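Local coordinates for HD domain protein (Enterococcus faecalis, PDB 4LRL), which probably hydrolyses deoxyribonucleoside triphosphates such as dGTP with an HD-type metal site, under allosteric control by bound nucleotides, at residues A83-F88 with A216-T221; L228-R233 with A245-H250; Q261-V266 with Y396-P401. One frame throughout, in Å; residues are numbered along the deposited sequence. Where two conformers were deposited one is given.

Interaction 1: residues A83-F88 with A216-T221; sequences AEHSRF and AYFTGT
At the edge of the HD-domain metal centre, H85 in the loop leading into helix 87-108 lies against F218, on the last turn of helix 206-219. The imidazole and phenyl planes are nearly parallel, 15° apart, but slid so far that the rings barely overlap. What sits over the middle of the phenyl face is the H85 methylene: its CB stands 3.8 Å from the centroid of the F218 ring and almost on the ring normal, a CH-pi contact. The imidazole is displaced toward the root of F218, with H85 ND1 3.5 Å from F218 CB. H85 takes a chi1 of 57°, CG lying between the backbone N and carbonyl carbon, and this lays the ring flat along the phenylalanine. H85 NE2 is hydrogen-bonded to D215 of helix 206-219, which probably holds the rotation of the imidazole.

Helices 87-108 and 206-219 carry two metal ligands of the HD motif, H90 and D207, which with H134 and D135 hold the nickel ion. The H85 side chain comes within about 6 Å of that of H90 without belonging to the metal site. Beside the ring pair, A83 CB meets T219 CG2 at 4.0 Å; alanine's small methyl fits this buried spot. T219 keeps its hydroxyl on helix 206-219, where OG1 is hydrogen-bonded to D215 O, and so presents its methyl to the alanine. The helix ends at G220, whose positive phi suits glycine. F218 also meets F218 of the second subunit, their planes at about 60°.

Interaction 2: residues L228-R233 with A245-H250; sequences LTRILR and AMNGMH
Polar contact between R230 and N247 dominates this small meeting of helix 228-234 with the turn that opens helix 249-267. R230 NH2 lies 2.9 Å from N247 OD1, a close approach of a cationic group to an amide oxygen. The guanidinium and amide planes are turned 65° from each other, the two side chains cross at about a right angle, and OD1 comes to the guanidinium obliquely. The backbone oxygen of the same asparagine, N247 O, is at the guanidinium edge, 3.6 Å from R230 NH2. R230 reaches across with CG anti to the backbone N (chi1 -173°) and a bend at chi2 (52°), beyond which the chain runs straight.

Van der Waals packing is slight: G248, at the N-cap position of helix 249-267, presents its bare CA 4.4 Å from R230 NH2.

Backbone hydrogen bonds shape the turn itself. G248 N donates to A245 O at 2.9 Å, closing the short 3-10 segment through which strand 241-245 passes into the helix. Helix 228-234 and this turn are joined by the antiparallel strands 235-238 and 241-245, so the contact is local in sequence, within the HD-associated region.

Cation-pi interaction adds a partner from outside, since R230 also meets Y47 of the third subunit. Arginine suits this place because its planar cation can lie against the Y47 ring of that subunit while its rim comes near the N247 oxygens; its buried charge is probably eased by those oxygens, linking the turn before helix 249-267 to a subunit interface.

Interaction 3: residues Q261-V266 with Y396-P401; sequences QMYVQV and YDFYRP. With TTP (thymidine-5'-triphosphate), chain S.
Y263 projects from helix 249-267 into the loop 396-401 and meets three consecutive residues there, each in a different way. One face of its ring takes the methylene of Y396: CB lies 3.9 Å from the centroid of the Y263 ring, roughly over the face, a CH-pi contact shifted toward the hydroxyl end, where Y396 CB is 3.7 Å from Y263 CZ. The Y396 ring turns off elsewhere, in a pair with Y263 that is neither stack nor edge-to-face (planes at 59°), and stacks instead with Y267, one turn further along the chain from Y263. On F398 the roles change, for Y263 now offers an edge to the phenyl face. The pair is edge-to-face, planes at 63° and centroids 5.3 Å apart, with Y263 CD2 3.8 Å from F398 CE1.

The phenol oxygen reaches past both neighbours to the backbone between them. Y263 OH donates to D397 O at 2.7 Å, approaching from above the carbonyl plane. With chi1 at -76°, Y263 CG is anti to the carbonyl carbon, which lets the ring run out from the helix toward the loop. R259 supports the bond: its NE is hydrogen-bonded to Y263 OH and its NH2 to D397 O, so both polar atoms have a second partner. Tyrosine fits here because it joins a broad apolar ring to a hydroxyl at its far end. The D397 carboxylate forms a salt bridge with R208 and a hydrogen bond with Q203.

Two residues on from Y263, Q265 brings CG to within 3.1 Å of TTP O4, the thymine carbonyl oxygen. Y263, Y396 and F398 form an aromatic cluster that packs the loop 396-401 against the helix lining the dTTP pocket, probably a regulatory site.

How the interactions relate
Helix 249-267 is shared by interactions 2 and 3: interaction 2 lies at its start and interaction 3 near its end, their centres about 20 Å apart and their nearest atoms about 10 Å apart. Interactions 1 and 3, with centres about 17 Å apart, touch directly, T221 OG1 lying 3.4 Å from M262 SD and T219 CG2 4.0 Å from V266 CG1. Helix 206-219 thus packs against both the loop before helix 87-108 and the helix beside the dTTP. The T219 side chain is about 7 Å from that nucleotide, and the Y396 side chain is about 9 Å from the nickel ion. Interaction 2 is remote from its own chain's sites, but R233 of the fourth subunit reaches the dTTP.

Interaction 1: residues A83-F88 with A216-T221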
loop_
_atom_site.group_PDB
_atom_site.type_symbol
_atom_site.label_atom_id
_atom_site.label_comp_id
_atom_site.label_asym_id
_atom_site.label_seq_id
_atom_site.Cartn_x
_atom_site.Cartn_y
_atom_site.Cartn_z
ATOM N N ALA C 83 -4.763 16.981 -0.987
ATOM C CA ALA C 83 -5.155 17.397 0.369
ATOM C C ALA C 83 -6.439 18.242 0.447
ATOM O O ALA C 83 -6.434 19.325 1.053
ATOM C CB ALA C 83 -3.995 18.127 1.054
ATOM N N GLU C 84 -7.535 17.731 -0.126
ATOM C CA GLU C 84 -8.799 18.492 -0.211
ATOM C C GLU C 84 -9.826 18.010 0.808
ATOM O O GLU C 84 -10.983 18.456 0.798
ATOM C CB GLU C 84 -9.405 18.421 -1.627
ATOM C CG GLU C 84 -8.622 19.157 -2.715
ATOM C CD GLU C 84 -8.852 20.673 -2.729
ATOM O OE1 GLU C 84 -9.287 21.226 -1.696
ATOM O OE2 GLU C 84 -8.594 21.313 -3.780
ATOM N N HIS C 85 -9.401 17.105 1.695
ATOM C CA HIS C 85 -10.254 16.547 2.752
ATOM C C HIS C 85 -10.716 17.601 3.762
ATOM O O HIS C 85 -9.996 18.557 4.041
ATOM C CB HIS C 85 -9.561 15.370 3.471
ATOM C CG HIS C 85 -8.228 15.710 4.072
ATOM N ND1 HIS C 85 -7.132 16.059 3.311
ATOM C CD2 HIS C 85 -7.807 15.718 5.365
ATOM C CE1 HIS C 85 -6.101 16.281 4.108
ATOM N NE2 HIS C 85 -6.484 16.087 5.358
ATOM N N SER C 86 -11.918 17.416 4.296
ATOM C CA SER C 86 -12.525 18.406 5.175
ATOM C C SER C 86 -12.238 18.143 6.652
ATOM O O SER C 86 -11.773 17.058 7.038
ATOM C CB SER C 86 -14.032 18.417 4.984
ATOM O OG SER C 86 -14.588 17.219 5.506
ATOM N N ARG C 87 -12.547 19.138 7.469
ATOM C CA ARG C 87 -12.463 18.993 8.915
ATOM C C ARG C 87 -13.544 18.037 9.422
ATOM O O ARG C 87 -13.444 17.500 10.533
ATOM C CB ARG C 87 -12.599 20.353 9.603
ATOM C CG ARG C 87 -11.442 21.289 9.354
ATOM C CD ARG C 87 -11.490 22.489 10.318
ATOM N NE ARG C 87 -10.297 23.316 10.159
ATOM C CZ ARG C 87 -9.133 23.082 10.755
ATOM N NH1 ARG C 87 -8.989 22.053 11.589
ATOM N NH2 ARG C 87 -8.113 23.884 10.516
ATOM N N PHE C 88 -14.573 17.833 8.608
ATOM C CA PHE C 88 -15.635 16.894 8.952
ATOM C C PHE C 88 -15.109 15.459 8.988
ATOM O O PHE C 88 -15.327 14.734 9.967
ATOM C CB PHE C 88 -16.795 17.024 7.970
ATOM C CG PHE C 88 -17.934 16.056 8.218
ATOM C CD1 PHE C 88 -18.960 16.377 9.106
ATOM C CD2 PHE C 88 -18.003 14.844 7.522
ATOM C CE1 PHE C 88 -20.017 15.505 9.328
ATOM C CE2 PHE C 88 -19.064 13.963 7.738
ATOM C CZ PHE C 88 -20.072 14.298 8.643
ATOM N N ALA C 216 -1.460 12.241 5.708
ATOM C CA ALA C 216 -0.569 11.416 4.900
ATOM C C ALA C 216 -1.330 10.725 3.782
ATOM O O ALA C 216 -0.847 10.678 2.643
ATOM C CB ALA C 216 0.160 10.386 5.761
ATOM N N TYR C 217 -2.516 10.202 4.113
ATOM C CA TYR C 217 -3.316 9.454 3.162
ATOM C C TYR C 217 -3.679 10.319 1.959
ATOM O O TYR C 217 -3.572 9.869 0.816
ATOM C CB TYR C 217 -4.580 8.868 3.818
ATOM C CG TYR C 217 -5.374 7.948 2.898
ATOM C CD1 TYR C 217 -5.111 6.579 2.848
ATOM C CD2 TYR C 217 -6.374 8.456 2.059
ATOM C CE1 TYR C 217 -5.829 5.726 1.983
ATOM C CE2 TYR C 217 -7.093 7.630 1.203
ATOM C CZ TYR C 217 -6.814 6.262 1.163
ATOM O OH TYR C 217 -7.525 5.445 0.311
ATOM N N PHE C 218 -4.090 11.561 2.216
ATOM C CA PHE C 218 -4.538 12.467 1.140
ATOM C C PHE C 218 -3.418 13.215 0.405
ATOM O O PHE C 218 -3.517 13.436 -0.801
ATOM C CB PHE C 218 -5.614 13.435 1.644
ATOM C CG PHE C 218 -6.943 12.772 1.879
ATOM C CD1 PHE C 218 -7.263 12.240 3.122
ATOM C CD2 PHE C 218 -7.867 12.656 0.852
ATOM C CE1 PHE C 218 -8.478 11.617 3.343
ATOM C CE2 PHE C 218 -9.099 12.028 1.076
ATOM C CZ PHE C 218 -9.393 11.504 2.324
ATOM N N THR C 219 -2.359 13.597 1.110
ATOM C CA THR C 219 -1.225 14.216 0.425
ATOM C C THR C 219 -0.491 13.208 -0.457
ATOM O O THR C 219 0.094 13.584 -1.469
ATOM C CB THR C 219 -0.221 14.861 1.400
ATOM O OG1 THR C 219 0.274 13.866 2.296
ATOM C CG2 THR C 219 -0.867 15.995 2.190
ATOM N N GLY C 220 -0.538 11.929 -0.079
ATOM C CA GLY C 220 0.160 10.869 -0.814
ATOM C C GLY C 220 1.579 10.597 -0.334
ATOM O O GLY C 220 2.337 9.912 -1.009
ATOM N N THR C 221 1.939 11.141 0.832
ATOM C CA THR C 221 3.207 10.820 1.491
ATOM C C THR C 221 3.053 9.484 2.220
ATOM O O THR C 221 3.236 9.390 3.431
ATOM C CB THR C 221 3.672 11.930 2.482
ATOM O OG1 THR C 221 2.795 11.977 3.607
ATOM C CG2 THR C 221 3.687 13.295 1.827
#

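Interaction 2: residues L228-R233 with A245-H250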
loop_
_atom_site.group_PDB
_atom_site.type_symbol
_atom_site.label_atom_id
_atom_site.label_comp_id
_atom_site.label_asym_id
_atom_site.label_seq_id
_atom_site.Cartn_x
_atom_site.Cartn_y
_atom_site.Cartn_z
ATOM N N LEU C 228 -1.391 2.324 13.484
ATOM C CA LEU C 228 -2.453 2.531 14.471
ATOM C C LEU C 228 -2.770 1.267 15.269
ATOM O O LEU C 228 -2.899 1.322 16.494
ATOM C CB LEU C 228 -3.731 3.064 13.805
ATOM C CG LEU C 228 -4.935 3.316 14.725
ATOM C CD1 LEU C 228 -4.601 4.306 15.834
ATOM C CD2 LEU C 228 -6.142 3.785 13.942
ATOM N N THR C 229 -2.893 0.142 14.564
ATOM C CA THR C 229 -3.221 -1.143 15.183
ATOM C C THR C 229 -2.205 -1.591 16.239
ATOM O O THR C 229 -2.591 -2.175 17.251
ATOM C CB THR C 229 -3.452 -2.254 14.136
ATOM O OG1 THR C 229 -4.635 -1.958 13.389
ATOM C CG2 THR C 229 -3.652 -3.613 14.809
ATOM N N ARG C 230 -0.918 -1.323 16.021
ATOM C CA ARG C 230 0.051 -1.707 17.038
ATOM C C ARG C 230 -0.007 -0.794 18.254
ATOM O O ARG C 230 0.172 -1.258 19.379
ATOM C CB ARG C 230 1.489 -1.841 16.513
ATOM C CG ARG C 230 2.490 -2.423 17.580
ATOM C CD ARG C 230 2.034 -3.746 18.230
ATOM N NE ARG C 230 2.912 -4.153 19.332
ATOM C CZ ARG C 230 2.715 -5.204 20.132
ATOM N NH1 ARG C 230 1.662 -5.999 19.975
ATOM N NH2 ARG C 230 3.582 -5.458 21.100
ATOM N N ILE C 231 -0.298 0.483 18.040
ATOM C CA ILE C 231 -0.472 1.394 19.168
ATOM C C ILE C 231 -1.709 1.005 19.970
ATOM O O ILE C 231 -1.684 1.010 21.198
ATOM C CB ILE C 231 -0.489 2.880 18.742
ATOM C CG1 ILE C 231 0.861 3.240 18.104
ATOM C CG2 ILE C 231 -0.788 3.790 19.969
ATOM C CD1 ILE C 231 1.036 4.683 17.793
ATOM N N LEU C 232 -2.772 0.619 19.270
ATOM C CA LEU C 232 -3.985 0.181 19.945
ATOM C C LEU C 232 -3.796 -1.100 20.749
ATOM O O LEU C 232 -4.526 -1.346 21.703
ATOM C CB LEU C 232 -5.142 0.038 18.954
ATOM C CG LEU C 232 -5.638 1.359 18.344
ATOM C CD1 LEU C 232 -6.820 1.131 17.423
ATOM C CD2 LEU C 232 -5.982 2.373 19.414
ATOM N N ARG C 233 -2.800 -1.905 20.383
ATOM C CA ARG C 233 -2.544 -3.159 21.086
ATOM C C ARG C 233 -1.804 -2.953 22.414
ATOM O O ARG C 233 -1.822 -3.828 23.273
ATOM C CB ARG C 233 -1.754 -4.118 20.190
ATOM C CG ARG C 233 -1.819 -5.583 20.614
ATOM C CD ARG C 233 -3.062 -6.270 20.081
ATOM N NE ARG C 233 -3.335 -7.534 20.761
ATOM C CZ ARG C 233 -4.252 -8.420 20.365
ATOM N NH1 ARG C 233 -4.983 -8.193 19.278
ATOM N NH2 ARG C 233 -4.433 -9.545 21.055
ATOM N N ALA C 245 2.300 0.132 26.892
ATOM C CA ALA C 245 3.105 -0.997 27.341
ATOM C C ALA C 245 4.502 -0.892 26.741
ATOM O O ALA C 245 4.653 -0.578 25.548
ATOM C CB ALA C 245 2.441 -2.314 26.955
ATOM N N MET C 246 5.514 -1.134 27.574
ATOM C CA MET C 246 6.921 -1.059 27.154
ATOM C C MET C 246 7.237 -1.953 25.950
ATOM O O MET C 246 8.124 -1.636 25.158
ATOM C CB MET C 246 7.863 -1.373 28.331
ATOM C CG MET C 246 9.344 -1.093 28.071
ATOM S SD MET C 246 9.737 0.636 27.679
ATOM C CE MET C 246 11.345 0.409 26.932
ATOM N N ASN C 247 6.506 -3.055 25.796
ATOM C CA ASN C 247 6.747 -3.953 24.659
ATOM C C ASN C 247 6.308 -3.368 23.306
ATOM O O ASN C 247 6.582 -3.940 22.263
ATOM C CB ASN C 247 6.145 -5.347 24.891
ATOM C CG ASN C 247 4.630 -5.328 24.960
ATOM O OD1 ASN C 247 3.952 -5.538 23.961
ATOM N ND2 ASN C 247 4.094 -5.063 26.139
ATOM N N GLY C 248 5.644 -2.216 23.338
ATOM C CA GLY C 248 5.235 -1.525 22.123
ATOM C C GLY C 248 5.985 -0.236 21.839
ATOM O O GLY C 248 5.526 0.582 21.042
ATOM N N MET C 249 7.144 -0.059 22.474
ATOM C CA MET C 249 7.939 1.166 22.319
ATOM C C MET C 249 8.247 1.528 20.849
ATOM O O MET C 249 8.136 2.688 20.457
ATOM C CB MET C 249 9.254 1.068 23.110
ATOM C CG MET C 249 10.198 2.233 22.793
ATOM S SD MET C 249 11.934 2.026 23.208
ATOM C CE MET C 249 12.381 0.457 22.450
ATOM N N HIS C 250 8.652 0.539 20.053
ATOM C CA HIS C 250 9.025 0.795 18.654
ATOM C C HIS C 250 7.864 1.363 17.844
ATOM O O HIS C 250 8.068 2.229 17.000
ATOM C CB HIS C 250 9.589 -0.453 17.979
ATOM C CG HIS C 250 10.863 -0.957 18.595
ATOM N ND1 HIS C 250 11.992 -0.173 18.728
ATOM C CD2 HIS C 250 11.190 -2.175 19.090
ATOM C CE1 HIS C 250 12.956 -0.887 19.285
ATOM N NE2 HIS C 250 12.493 -2.102 19.520
#

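Interaction 3: residues Q261-V266 with Y396-P401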
loop_
_atom_site.group_PDB
_atom_site.type_symbol
_atom_site.label_atom_id
_atom_site.label_comp_id
_atom_site.label_asym_id
_atom_site.label_seq_id
_atom_site.Cartn_x
_atom_site.Cartn_y
_atom_site.Cartn_z
ATOM N N GLN C 261 8.315 13.635 10.244
ATOM C CA GLN C 261 8.366 13.708 8.773
ATOM C C GLN C 261 7.188 14.439 8.126
ATOM O O GLN C 261 7.396 15.162 7.142
ATOM C CB GLN C 261 8.717 12.370 8.088
ATOM C CG GLN C 261 7.803 11.206 8.375
ATOM C CD GLN C 261 8.460 9.850 8.106
ATOM O OE1 GLN C 261 9.572 9.763 7.572
ATOM N NE2 GLN C 261 7.763 8.776 8.489
ATOM N N MET C 262 5.981 14.306 8.698
ATOM C CA MET C 262 4.824 15.103 8.252
ATOM C C MET C 262 5.071 16.622 8.427
ATOM O O MET C 262 4.845 17.393 7.490
ATOM C CB MET C 262 3.527 14.680 8.955
ATOM C CG MET C 262 2.899 13.355 8.485
ATOM S SD MET C 262 2.466 13.247 6.717
ATOM C CE MET C 262 1.352 14.655 6.625
ATOM N N TYR C 263 5.530 17.035 9.616
ATOM C CA TYR C 263 5.909 18.435 9.888
ATOM C C TYR C 263 6.834 18.986 8.817
ATOM O O TYR C 263 6.473 19.945 8.130
ATOM C CB TYR C 263 6.614 18.579 11.241
ATOM C CG TYR C 263 5.728 18.513 12.472
ATOM C CD1 TYR C 263 4.547 17.768 12.480
ATOM C CD2 TYR C 263 6.103 19.161 13.652
ATOM C CE1 TYR C 263 3.745 17.693 13.608
ATOM C CE2 TYR C 263 5.308 19.087 14.797
ATOM C CZ TYR C 263 4.125 18.349 14.758
ATOM O OH TYR C 263 3.324 18.252 15.874
ATOM N N VAL C 264 8.013 18.361 8.672
ATOM C CA VAL C 264 9.073 18.851 7.784
ATOM C C VAL C 264 8.735 18.784 6.294
ATOM O O VAL C 264 9.142 19.662 5.536
ATOM C CB VAL C 264 10.471 18.188 8.050
ATOM C CG1 VAL C 264 10.980 18.531 9.436
ATOM C CG2 VAL C 264 10.441 16.676 7.845
ATOM N N GLN C 265 7.985 17.762 5.887
ATOM C CA GLN C 265 7.699 17.516 4.476
ATOM C C GLN C 265 6.403 18.163 4.020
ATOM O O GLN C 265 6.284 18.561 2.858
ATOM C CB GLN C 265 7.648 16.018 4.184
ATOM C CG GLN C 265 9.018 15.363 4.141
ATOM C CD GLN C 265 8.979 13.852 4.382
ATOM O OE1 GLN C 265 7.956 13.193 4.162
ATOM N NE2 GLN C 265 10.110 13.298 4.836
ATOM N N VAL C 266 5.436 18.261 4.925
ATOM C CA VAL C 266 4.112 18.742 4.546
ATOM C C VAL C 266 3.743 20.072 5.212
ATOM O O VAL C 266 3.688 21.101 4.538
ATOM C CB VAL C 266 3.022 17.663 4.785
ATOM C CG1 VAL C 266 1.611 18.208 4.486
ATOM C CG2 VAL C 266 3.329 16.432 3.951
ATOM N N TYR C 396 1.674 23.449 15.014
ATOM C CA TYR C 396 2.238 22.111 15.165
ATOM C C TYR C 396 3.404 22.122 16.158
ATOM O O TYR C 396 4.490 22.610 15.854
ATOM C CB TYR C 396 2.647 21.548 13.801
ATOM C CG TYR C 396 1.489 21.470 12.832
ATOM C CD1 TYR C 396 0.575 20.419 12.898
ATOM C CD2 TYR C 396 1.288 22.457 11.870
ATOM C CE1 TYR C 396 -0.499 20.344 12.026
ATOM C CE2 TYR C 396 0.215 22.391 10.988
ATOM C CZ TYR C 396 -0.674 21.329 11.075
ATOM O OH TYR C 396 -1.744 21.250 10.219
ATOM N N ASP C 397 3.153 21.598 17.355
ATOM C CA ASP C 397 4.143 21.564 18.428
ATOM C C ASP C 397 5.049 20.329 18.349
ATOM O O ASP C 397 4.594 19.228 18.032
ATOM C CB ASP C 397 3.442 21.624 19.788
ATOM C CG ASP C 397 2.594 20.394 20.071
ATOM O OD1 ASP C 397 1.748 20.023 19.227
ATOM O OD2 ASP C 397 2.775 19.794 21.146
ATOM N N PHE C 398 6.335 20.526 18.634
ATOM C CA PHE C 398 7.304 19.432 18.659
ATOM C C PHE C 398 7.237 18.675 19.976
ATOM O O PHE C 398 6.777 19.220 20.985
ATOM C CB PHE C 398 8.721 19.963 18.450
ATOM C CG PHE C 398 9.019 20.348 17.034
ATOM C CD1 PHE C 398 9.363 19.380 16.093
ATOM C CD2 PHE C 398 8.957 21.677 16.635
ATOM C CE1 PHE C 398 9.644 19.731 14.776
ATOM C CE2 PHE C 398 9.235 22.040 15.317
ATOM C CZ PHE C 398 9.578 21.063 14.388
ATOM N N TYR C 399 7.699 17.426 19.965
ATOM C CA TYR C 399 7.786 16.648 21.193
ATOM C C TYR C 399 8.967 17.114 22.057
ATOM O O TYR C 399 10.122 16.880 21.715
ATOM C CB TYR C 399 7.858 15.141 20.900
ATOM C CG TYR C 399 7.781 14.297 22.151
ATOM C CD1 TYR C 399 6.712 14.440 23.039
ATOM C CD2 TYR C 399 8.777 13.371 22.463
ATOM C CE1 TYR C 399 6.636 13.684 24.214
ATOM C CE2 TYR C 399 8.709 12.601 23.630
ATOM C CZ TYR C 399 7.634 12.768 24.505
ATOM O OH TYR C 399 7.545 12.029 25.667
ATOM N N ARG C 400 8.661 17.797 23.158
ATOM C CA ARG C 400 9.677 18.241 24.117
ATOM C C ARG C 400 9.257 17.883 25.543
ATOM O O ARG C 400 8.690 18.716 26.253
ATOM C CB ARG C 400 9.940 19.745 24.004
ATOM C CG ARG C 400 11.209 20.174 24.733
ATOM C CD ARG C 400 11.206 21.640 25.145
ATOM N NE ARG C 400 11.086 22.526 23.991
ATOM C CZ ARG C 400 11.561 23.764 23.937
ATOM N NH1 ARG C 400 11.393 24.478 22.834
ATOM N NH2 ARG C 400 12.210 24.289 24.971
ATOM N N PRO C 401 9.525 16.635 25.967
ATOM C CA PRO C 401 9.093 16.183 27.284
ATOM C C PRO C 401 9.761 16.944 28.427
ATOM O O PRO C 401 10.990 17.003 28.508
ATOM C CB PRO C 401 9.495 14.703 27.305
ATOM C CG PRO C 401 10.538 14.568 26.255
ATOM C CD PRO C 401 10.166 15.553 25.199
HETATM P PA TTP S . 8.737 20.294 -4.579
HETATM O O1A TTP S . 8.461 21.049 -5.853
HETATM O O2A TTP S . 8.607 21.002 -3.259
HETATM O O3A TTP S . 10.204 19.606 -4.606
HETATM P PB TTP S . 10.940 18.834 -5.839
HETATM O O1B TTP S . 9.973 17.852 -6.458
HETATM O O2B TTP S . 12.222 18.246 -5.291
HETATM O O3B TTP S . 11.296 19.961 -6.967
HETATM P PG TTP S . 11.440 21.581 -6.801
HETATM O O1G TTP S . 12.363 21.954 -7.948
HETATM O O2G TTP S . 12.036 21.801 -5.419
HETATM O O3G TTP S . 10.057 22.164 -6.982
HETATM O "O5'" TTP S . 7.743 19.034 -4.542
HETATM C "C5'" TTP S . 6.920 18.661 -5.648
HETATM C "C4'" TTP S . 5.859 17.677 -5.173
HETATM O "O4'" TTP S . 6.472 16.695 -4.329
HETATM C "C3'" TTP S . 4.782 18.377 -4.359
HETATM O "O3'" TTP S . 3.478 17.955 -4.743
HETATM C "C2'" TTP S . 5.002 17.918 -2.936
HETATM C "C1'" TTP S . 5.804 16.633 -3.068
HETATM N N1 TTP S . 6.745 16.518 -1.952
HETATM C C2 TTP S . 6.777 15.333 -1.148
HETATM O O2 TTP S . 6.008 14.368 -1.388
HETATM N N3 TTP S . 7.647 15.247 -0.119
HETATM C C4 TTP S . 8.480 16.270 0.158
HETATM O O4 TTP S . 9.274 16.155 1.121
HETATM C C5 TTP S . 8.465 17.444 -0.618
HETATM C C5M TTP S . 9.389 18.610 -0.333
HETATM C C6 TTP S . 7.574 17.546 -1.680
#